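Local coordinates for NudC domain-containing protein 2 (Mus musculus, PDB 2RH0) that may regulate the LIS1/dynein pathway by helping the Hsp90 chaperone to stabilise LIS1, with which it interacts, at residues I27-I40 and V49-G61. Residues are numbered along the deposited sequence; the frame is centred on the assembly and turned at random.
Sequences IEVQVPPGTRAQDI and VALAVGGREILKG
V53 meets T35 and V31 with different methyls because its CG1 lies anti to the backbone N (chi1 -178°): V53 CG1 reaches T35 CG2 at 3.6 Å, while V53 CG2 touches V31 CG1 at 3.7 Å; both side chains cross that of V53 at about a right angle. The side chains of I40 and V53 lie side by side, pointing the same way, with I40 CD1 4.0 Å from V53 CG2. L51 uses both branches, CD2 meeting V29 CG2 tip to tip at 3.8 Å and CD1 touching I40 CG2. V29 CG1 packs on I58 CG2 (3.7 Å), and I27 CG2 faces L59 CD2. I58 and L59 both lie opposite L51, whose O accepts from both N atoms, a classic beta bulge. At the type I' turn 53-56, the N-H of G54 gives D39 O a bond of 2.8 Å, bent to 151° at the hydrogen. A water donates to this oxygen and accepts from G55 N. D39's carboxylate turns back to its own segment: R36 grips it side-on in a salt bridge, NE to OD2 nearly straight (174°) and NH2 to OD1 at 3.0 Å, while R36 N reaches OD2. With an alanine here, the R36 guanidinium would probably lose its countercharge and be freer to swing, and R36 N its carboxylate acceptor. W15 and L76 extend the apolar layer, and a strand of the second subunit pairs with 27-30. I40 and V53 form an antiparallel non-hydrogen-bonded pair, while strand 27-30 packs against the hairpin through side chains, as in the beta-sandwich of p23-like CS domains.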
ATOM      1  N   ILE A  27      -4.830  -7.907  -6.347  1.00 21.58           N
ATOM      2  CA  ILE A  27      -3.571  -8.655  -6.340  1.00 22.97           C
ATOM      3  C   ILE A  27      -2.600  -7.859  -7.164  1.00 23.62           C
ATOM      4  O   ILE A  27      -2.828  -7.669  -8.346  1.00 23.77           O
ATOM      5  CB  ILE A  27      -3.690 -10.108  -6.937  1.00 23.07           C
ATOM      6  CG1 ILE A  27      -4.932 -10.824  -6.390  1.00 24.34           C
ATOM      7  CG2 ILE A  27      -2.387 -10.927  -6.646  1.00 20.72           C
ATOM      8  CD1 ILE A  27      -5.196 -12.166  -7.046  1.00 24.82           C
ATOM      9  N   GLU A  28      -1.519  -7.386  -6.538  1.00 22.95           N
ATOM     10  CA  GLU A  28      -0.478  -6.670  -7.233  1.00 27.09           C
ATOM     11  C   GLU A  28       0.793  -7.489  -7.302  1.00 28.45           C
ATOM     12  O   GLU A  28       1.416  -7.779  -6.282  1.00 29.98           O
ATOM     13  CB  GLU A  28      -0.231  -5.305  -6.536  1.00 29.30           C
ATOM     14  CG  GLU A  28      -1.509  -4.443  -6.500  1.00 32.21           C
ATOM     15  CD  GLU A  28      -1.293  -3.056  -6.005  1.00 35.75           C
ATOM     16  OE1 GLU A  28      -0.205  -2.786  -5.458  1.00 43.28           O
ATOM     17  OE2 GLU A  28      -2.229  -2.244  -6.168  1.00 41.40           O
ATOM     18  N   VAL A  29       1.201  -7.836  -8.515  1.00 27.53           N
ATOM     19  CA  VAL A  29       2.318  -8.758  -8.754  1.00 28.64           C
ATOM     20  C   VAL A  29       3.450  -8.017  -9.452  1.00 31.32           C
ATOM     21  O   VAL A  29       3.275  -7.570 -10.558  1.00 31.89           O
ATOM     22  CB  VAL A  29       1.829  -9.960  -9.613  1.00 28.47           C
ATOM     23  CG1 VAL A  29       2.911 -11.059  -9.768  1.00 25.18           C
ATOM     24  CG2 VAL A  29       0.524 -10.524  -9.016  1.00 24.86           C
ATOM     25  N   GLN A  30       4.587  -7.827  -8.781  1.00 32.21           N
ATOM     26  CA  GLN A  30       5.744  -7.212  -9.415  1.00 34.71           C
ATOM     27  C   GLN A  30       6.274  -8.081 -10.539  1.00 32.23           C
ATOM     28  O   GLN A  30       6.366  -9.291 -10.409  1.00 34.29           O
ATOM     29  CB  GLN A  30       6.857  -6.963  -8.397  1.00 36.68           C
ATOM     30  CG  GLN A  30       6.483  -5.896  -7.357  1.00 46.37           C
ATOM     31  CD  GLN A  30       6.321  -4.525  -7.969  1.00 54.46           C
ATOM     32  OE1 GLN A  30       7.187  -4.083  -8.732  1.00 68.85           O
ATOM     33  NE2 GLN A  30       5.214  -3.840  -7.650  1.00 47.75           N
ATOM     34  N   VAL A  31       6.553  -7.464 -11.675  1.00 30.38           N
ATOM     35  CA  VAL A  31       7.112  -8.186 -12.809  1.00 31.98           C
ATOM     36  C   VAL A  31       8.361  -7.445 -13.292  1.00 32.39           C
ATOM     37  O   VAL A  31       8.549  -6.268 -12.955  1.00 30.89           O
ATOM     38  CB  VAL A  31       6.058  -8.395 -13.946  1.00 31.81           C
ATOM     39  CG1 VAL A  31       4.904  -9.230 -13.415  1.00 28.76           C
ATOM     40  CG2 VAL A  31       5.538  -7.063 -14.525  1.00 27.38           C
ATOM     41  N   PRO A  32       9.231  -8.137 -14.038  1.00 33.35           N
ATOM     42  CA  PRO A  32      10.399  -7.450 -14.581  1.00 37.02           C
ATOM     43  C   PRO A  32      10.005  -6.266 -15.452  1.00 40.86           C
ATOM     44  O   PRO A  32       8.950  -6.304 -16.115  1.00 41.85           O
ATOM     45  CB  PRO A  32      11.113  -8.542 -15.365  1.00 36.25           C
ATOM     46  CG  PRO A  32      10.703  -9.806 -14.676  1.00 36.51           C
ATOM     47  CD  PRO A  32       9.259  -9.583 -14.317  1.00 34.00           C
ATOM     48  N   PRO A  33      10.838  -5.214 -15.465  1.00 43.11           N
ATOM     49  CA  PRO A  33      10.478  -3.967 -16.147  1.00 43.30           C
ATOM     50  C   PRO A  33      10.286  -4.073 -17.671  1.00 43.10           C
ATOM     51  O   PRO A  33       9.579  -3.238 -18.265  1.00 45.40           O
ATOM     52  CB  PRO A  33      11.651  -3.040 -15.815  1.00 44.58           C
ATOM     53  CG  PRO A  33      12.348  -3.691 -14.656  1.00 44.60           C
ATOM     54  CD  PRO A  33      12.190  -5.130 -14.889  1.00 45.05           C
ATOM     55  N   GLY A  34      10.894  -5.084 -18.297  1.00 40.05           N
ATOM     56  CA  GLY A  34      10.704  -5.294 -19.734  1.00 39.07           C
ATOM     57  C   GLY A  34       9.489  -6.152 -20.096  1.00 37.01           C
ATOM     58  O   GLY A  34       9.321  -6.530 -21.250  1.00 37.67           O
ATOM     59  N   THR A  35       8.648  -6.471 -19.112  1.00 32.97           N
ATOM     60  CA  THR A  35       7.479  -7.298 -19.363  1.00 30.71           C
ATOM     61  C   THR A  35       6.501  -6.571 -20.238  1.00 30.24           C
ATOM     62  O   THR A  35       6.263  -5.366 -20.049  1.00 28.86           O
ATOM     63  CB  THR A  35       6.804  -7.670 -18.042  1.00 32.39           C
ATOM     64  OG1 THR A  35       7.790  -8.288 -17.211  1.00 32.13           O
ATOM     65  CG2 THR A  35       5.580  -8.647 -18.271  1.00 29.78           C
ATOM     66  N   ARG A  36       5.900  -7.307 -21.183  1.00 31.69           N
ATOM     67  CA  ARG A  36       4.942  -6.752 -22.127  1.00 31.24           C
ATOM     68  C   ARG A  36       3.674  -7.540 -21.984  1.00 29.63           C
ATOM     69  O   ARG A  36       3.707  -8.708 -21.581  1.00 27.25           O
ATOM     70  CB  ARG A  36       5.453  -6.939 -23.548  1.00 31.64           C
ATOM     71  CG  ARG A  36       6.862  -6.404 -23.809  1.00 39.12           C
ATOM     72  CD  ARG A  36       7.508  -7.026 -25.083  1.00 38.37           C
ATOM     73  NE  ARG A  36       7.701  -8.477 -24.949  1.00 43.20           N
ATOM     74  CZ  ARG A  36       8.245  -9.265 -25.881  1.00 46.62           C
ATOM     75  NH1 ARG A  36       8.688  -8.757 -27.025  1.00 48.13           N
ATOM     76  NH2 ARG A  36       8.356 -10.579 -25.666  1.00 41.42           N
ATOM     77  N   ALA A  37       2.546  -6.937 -22.336  1.00 29.87           N
ATOM     78  CA  ALA A  37       1.243  -7.632 -22.243  1.00 28.77           C
ATOM     79  C   ALA A  37       1.240  -8.983 -22.941  1.00 28.78           C
ATOM     80  O   ALA A  37       0.568  -9.967 -22.495  1.00 28.39           O
ATOM     81  CB  ALA A  37       0.114  -6.738 -22.773  1.00 28.93           C
ATOM     82  N   GLN A  38       1.959  -9.050 -24.057  1.00 28.83           N
ATOM     83  CA  GLN A  38       2.064 -10.304 -24.787  1.00 30.09           C
ATOM     84  C   GLN A  38       2.728 -11.413 -23.998  1.00 28.54           C
ATOM     85  O   GLN A  38       2.555 -12.576 -24.338  1.00 28.79           O
ATOM     86  CB  GLN A  38       2.787 -10.120 -26.121  1.00 31.84           C
ATOM     87  CG  GLN A  38       4.280  -9.821 -26.053  1.00 35.71           C
ATOM     88  CD  GLN A  38       4.850  -9.606 -27.435  1.00 33.26           C
ATOM     89  OE1 GLN A  38       4.891  -8.483 -27.933  1.00 33.77           O
ATOM     90  NE2 GLN A  38       5.210 -10.700 -28.096  1.00 32.15           N
ATOM     91  N   ASP A  39       3.488 -11.068 -22.951  1.00 28.11           N
ATOM     92  CA  ASP A  39       4.189 -12.058 -22.121  1.00 28.96           C
ATOM     93  C   ASP A  39       3.363 -12.683 -20.972  1.00 27.32           C
ATOM     94  O   ASP A  39       3.852 -13.538 -20.259  1.00 27.92           O
ATOM     95  CB  ASP A  39       5.419 -11.383 -21.495  1.00 29.59           C
ATOM     96  CG  ASP A  39       6.429 -10.923 -22.520  1.00 34.54           C
ATOM     97  OD1 ASP A  39       6.635 -11.687 -23.506  1.00 36.94           O
ATOM     98  OD2 ASP A  39       7.014  -9.816 -22.319  1.00 31.32           O
ATOM     99  N   ILE A  40       2.112 -12.268 -20.828  1.00 26.51           N
ATOM    100  CA  ILE A  40       1.262 -12.619 -19.719  1.00 26.25           C
ATOM    101  C   ILE A  40       0.260 -13.703 -20.107  1.00 28.25           C
ATOM    102  O   ILE A  40      -0.410 -13.565 -21.124  1.00 28.18           O
ATOM    103  CB  ILE A  40       0.392 -11.369 -19.278  1.00 27.21           C
ATOM    104  CG1 ILE A  40       1.248 -10.135 -18.901  1.00 27.88           C
ATOM    105  CG2 ILE A  40      -0.567 -11.678 -18.125  1.00 22.54           C
ATOM    106  CD1 ILE A  40       2.305 -10.384 -17.954  1.00 30.54           C
ATOM    107  N   VAL A  49      -7.108 -18.991  -9.723  1.00 27.08           N
ATOM    108  CA  VAL A  49      -6.340 -17.996 -10.457  1.00 26.95           C
ATOM    109  C   VAL A  49      -5.003 -18.593 -10.851  1.00 27.29           C
ATOM    110  O   VAL A  49      -4.504 -19.505 -10.182  1.00 28.32           O
ATOM    111  CB  VAL A  49      -6.093 -16.678  -9.648  1.00 28.75           C
ATOM    112  CG1 VAL A  49      -7.423 -15.944  -9.419  1.00 31.18           C
ATOM    113  CG2 VAL A  49      -5.356 -16.948  -8.295  1.00 24.57           C
ATOM    114  N   ALA A  50      -4.424 -18.052 -11.930  1.00 25.81           N
ATOM    115  CA  ALA A  50      -3.134 -18.504 -12.460  1.00 27.97           C
ATOM    116  C   ALA A  50      -2.515 -17.386 -13.231  1.00 27.58           C
ATOM    117  O   ALA A  50      -3.180 -16.761 -14.049  1.00 30.79           O
ATOM    118  CB  ALA A  50      -3.297 -19.741 -13.374  1.00 27.59           C
ATOM    119  N   LEU A  51      -1.243 -17.136 -12.978  1.00 27.30           N
ATOM    120  CA  LEU A  51      -0.510 -16.086 -13.665  1.00 26.25           C
ATOM    121  C   LEU A  51       0.884 -16.579 -13.957  1.00 27.03           C
ATOM    122  O   LEU A  51       1.583 -17.060 -13.067  1.00 28.14           O
ATOM    123  CB  LEU A  51      -0.452 -14.830 -12.812  1.00 26.98           C
ATOM    124  CG  LEU A  51       0.409 -13.646 -13.276  1.00 28.47           C
ATOM    125  CD1 LEU A  51      -0.069 -12.966 -14.566  1.00 22.11           C
ATOM    126  CD2 LEU A  51       0.378 -12.717 -12.177  1.00 27.49           C
ATOM    127  N   ALA A  52       1.275 -16.463 -15.217  1.00 26.49           N
ATOM    128  CA  ALA A  52       2.606 -16.803 -15.685  1.00 27.71           C
ATOM    129  C   ALA A  52       3.063 -15.610 -16.513  1.00 30.07           C
ATOM    130  O   ALA A  52       2.257 -15.021 -17.225  1.00 26.94           O
ATOM    131  CB  ALA A  52       2.587 -18.046 -16.525  1.00 28.54           C
ATOM    132  N   VAL A  53       4.320 -15.208 -16.302  1.00 32.22           N
ATOM    133  CA  VAL A  53       4.980 -14.115 -17.005  1.00 35.15           C
ATOM    134  C   VAL A  53       6.184 -14.714 -17.746  1.00 39.27           C
ATOM    135  O   VAL A  53       7.012 -15.440 -17.164  1.00 38.43           O
ATOM    136  CB  VAL A  53       5.487 -12.987 -16.072  1.00 34.98           C
ATOM    137  CG1 VAL A  53       6.103 -11.897 -16.891  1.00 35.75           C
ATOM    138  CG2 VAL A  53       4.372 -12.407 -15.241  1.00 36.32           C
ATOM    139  N   GLY A  54       6.262 -14.442 -19.044  1.00 42.68           N
ATOM    140  CA  GLY A  54       7.316 -15.009 -19.874  1.00 43.74           C
ATOM    141  C   GLY A  54       7.454 -16.500 -19.645  1.00 45.80           C
ATOM    142  O   GLY A  54       8.563 -16.992 -19.505  1.00 48.24           O
ATOM    143  N   GLY A  55       6.326 -17.211 -19.565  1.00 45.02           N
ATOM    144  CA  GLY A  55       6.307 -18.662 -19.369  1.00 45.18           C
ATOM    145  C   GLY A  55       6.624 -19.180 -17.976  1.00 45.11           C
ATOM    146  O   GLY A  55       6.573 -20.391 -17.770  1.00 45.77           O
ATOM    147  N   ARG A  56       6.941 -18.276 -17.039  1.00 44.65           N
ATOM    148  CA  ARG A  56       7.293 -18.596 -15.646  1.00 44.72           C
ATOM    149  C   ARG A  56       6.069 -18.423 -14.744  1.00 42.55           C
ATOM    150  O   ARG A  56       5.553 -17.326 -14.634  1.00 38.91           O
ATOM    151  CB  ARG A  56       8.394 -17.628 -15.185  1.00 44.19           C
ATOM    152  CG  ARG A  56       8.994 -17.868 -13.798  1.00 52.94           C
ATOM    153  CD  ARG A  56      10.218 -16.905 -13.499  1.00 57.53           C
ATOM    154  NE  ARG A  56       9.856 -15.586 -12.930  1.00 68.66           N
ATOM    155  CZ  ARG A  56       9.521 -14.482 -13.622  1.00 76.79           C
ATOM    156  NH1 ARG A  56       9.455 -14.480 -14.961  1.00 80.01           N
ATOM    157  NH2 ARG A  56       9.231 -13.352 -12.961  1.00 71.23           N
ATOM    158  N   GLU A  57       5.619 -19.483 -14.079  1.00 42.31           N
ATOM    159  CA  GLU A  57       4.437 -19.399 -13.220  1.00 42.76           C
ATOM    160  C   GLU A  57       4.785 -18.587 -12.006  1.00 40.24           C
ATOM    161  O   GLU A  57       5.761 -18.904 -11.327  1.00 40.05           O
ATOM    162  CB  GLU A  57       3.985 -20.792 -12.784  1.00 44.13           C
ATOM    163  CG  GLU A  57       2.723 -20.842 -11.933  1.00 49.14           C
ATOM    164  CD  GLU A  57       2.502 -22.231 -11.331  1.00 52.20           C
ATOM    165  OE1 GLU A  57       2.380 -23.221 -12.099  1.00 62.63           O
ATOM    166  OE2 GLU A  57       2.469 -22.333 -10.075  1.00 64.75           O
ATOM    167  N   ILE A  58       4.011 -17.532 -11.740  1.00 36.54           N
ATOM    168  CA  ILE A  58       4.241 -16.676 -10.574  1.00 35.70           C
ATOM    169  C   ILE A  58       3.235 -16.926  -9.452  1.00 35.13           C
ATOM    170  O   ILE A  58       3.583 -16.880  -8.278  1.00 32.22           O
ATOM    171  CB  ILE A  58       4.145 -15.192 -10.926  1.00 36.40           C
ATOM    172  CG1 ILE A  58       4.950 -14.857 -12.169  1.00 40.72           C
ATOM    173  CG2 ILE A  58       4.612 -14.375  -9.773  1.00 37.31           C
ATOM    174  CD1 ILE A  58       6.348 -15.343 -12.121  1.00 46.64           C
ATOM    175  N   LEU A  59       1.990 -17.218  -9.817  1.00 32.45           N
ATOM    176  CA  LEU A  59       0.951 -17.412  -8.858  1.00 33.50           C
ATOM    177  C   LEU A  59      -0.068 -18.377  -9.422  1.00 32.43           C
ATOM    178  O   LEU A  59      -0.423 -18.300 -10.576  1.00 33.13           O
ATOM    179  CB  LEU A  59       0.307 -16.063  -8.575  1.00 33.96           C
ATOM    180  CG  LEU A  59      -1.080 -16.015  -7.988  1.00 35.57           C
ATOM    181  CD1 LEU A  59      -1.081 -16.575  -6.560  1.00 42.47           C
ATOM    182  CD2 LEU A  59      -1.530 -14.571  -8.020  1.00 40.26           C
ATOM    183  N   LYS A  60      -0.539 -19.299  -8.606  1.00 31.43           N
ATOM    184  CA  LYS A  60      -1.501 -20.281  -9.074  1.00 33.08           C
ATOM    185  C   LYS A  60      -2.094 -20.934  -7.871  1.00 31.89           C
ATOM    186  O   LYS A  60      -1.353 -21.429  -7.025  1.00 33.26           O
ATOM    187  CB  LYS A  60      -0.803 -21.363  -9.887  1.00 33.10           C
ATOM    188  CG  LYS A  60      -1.760 -22.398 -10.503  1.00 38.63           C
ATOM    189  CD  LYS A  60      -0.987 -23.541 -11.114  1.00 41.80           C
ATOM    190  CE  LYS A  60      -1.730 -24.182 -12.278  1.00 53.65           C
ATOM    191  NZ  LYS A  60      -3.168 -24.419 -12.009  1.00 59.16           N
ATOM    192  N   GLY A  61      -3.410 -20.974  -7.793  1.00 27.89           N
ATOM    193  CA  GLY A  61      -4.025 -21.686  -6.707  1.00 29.10           C
ATOM    194  C   GLY A  61      -5.487 -21.425  -6.596  1.00 27.77           C
ATOM    195  O   GLY A  61      -6.065 -20.714  -7.407  1.00 27.84           O
TER
HETATM  196  O   HOH W   1       3.400 -16.658 -19.795  1.00 33.57           O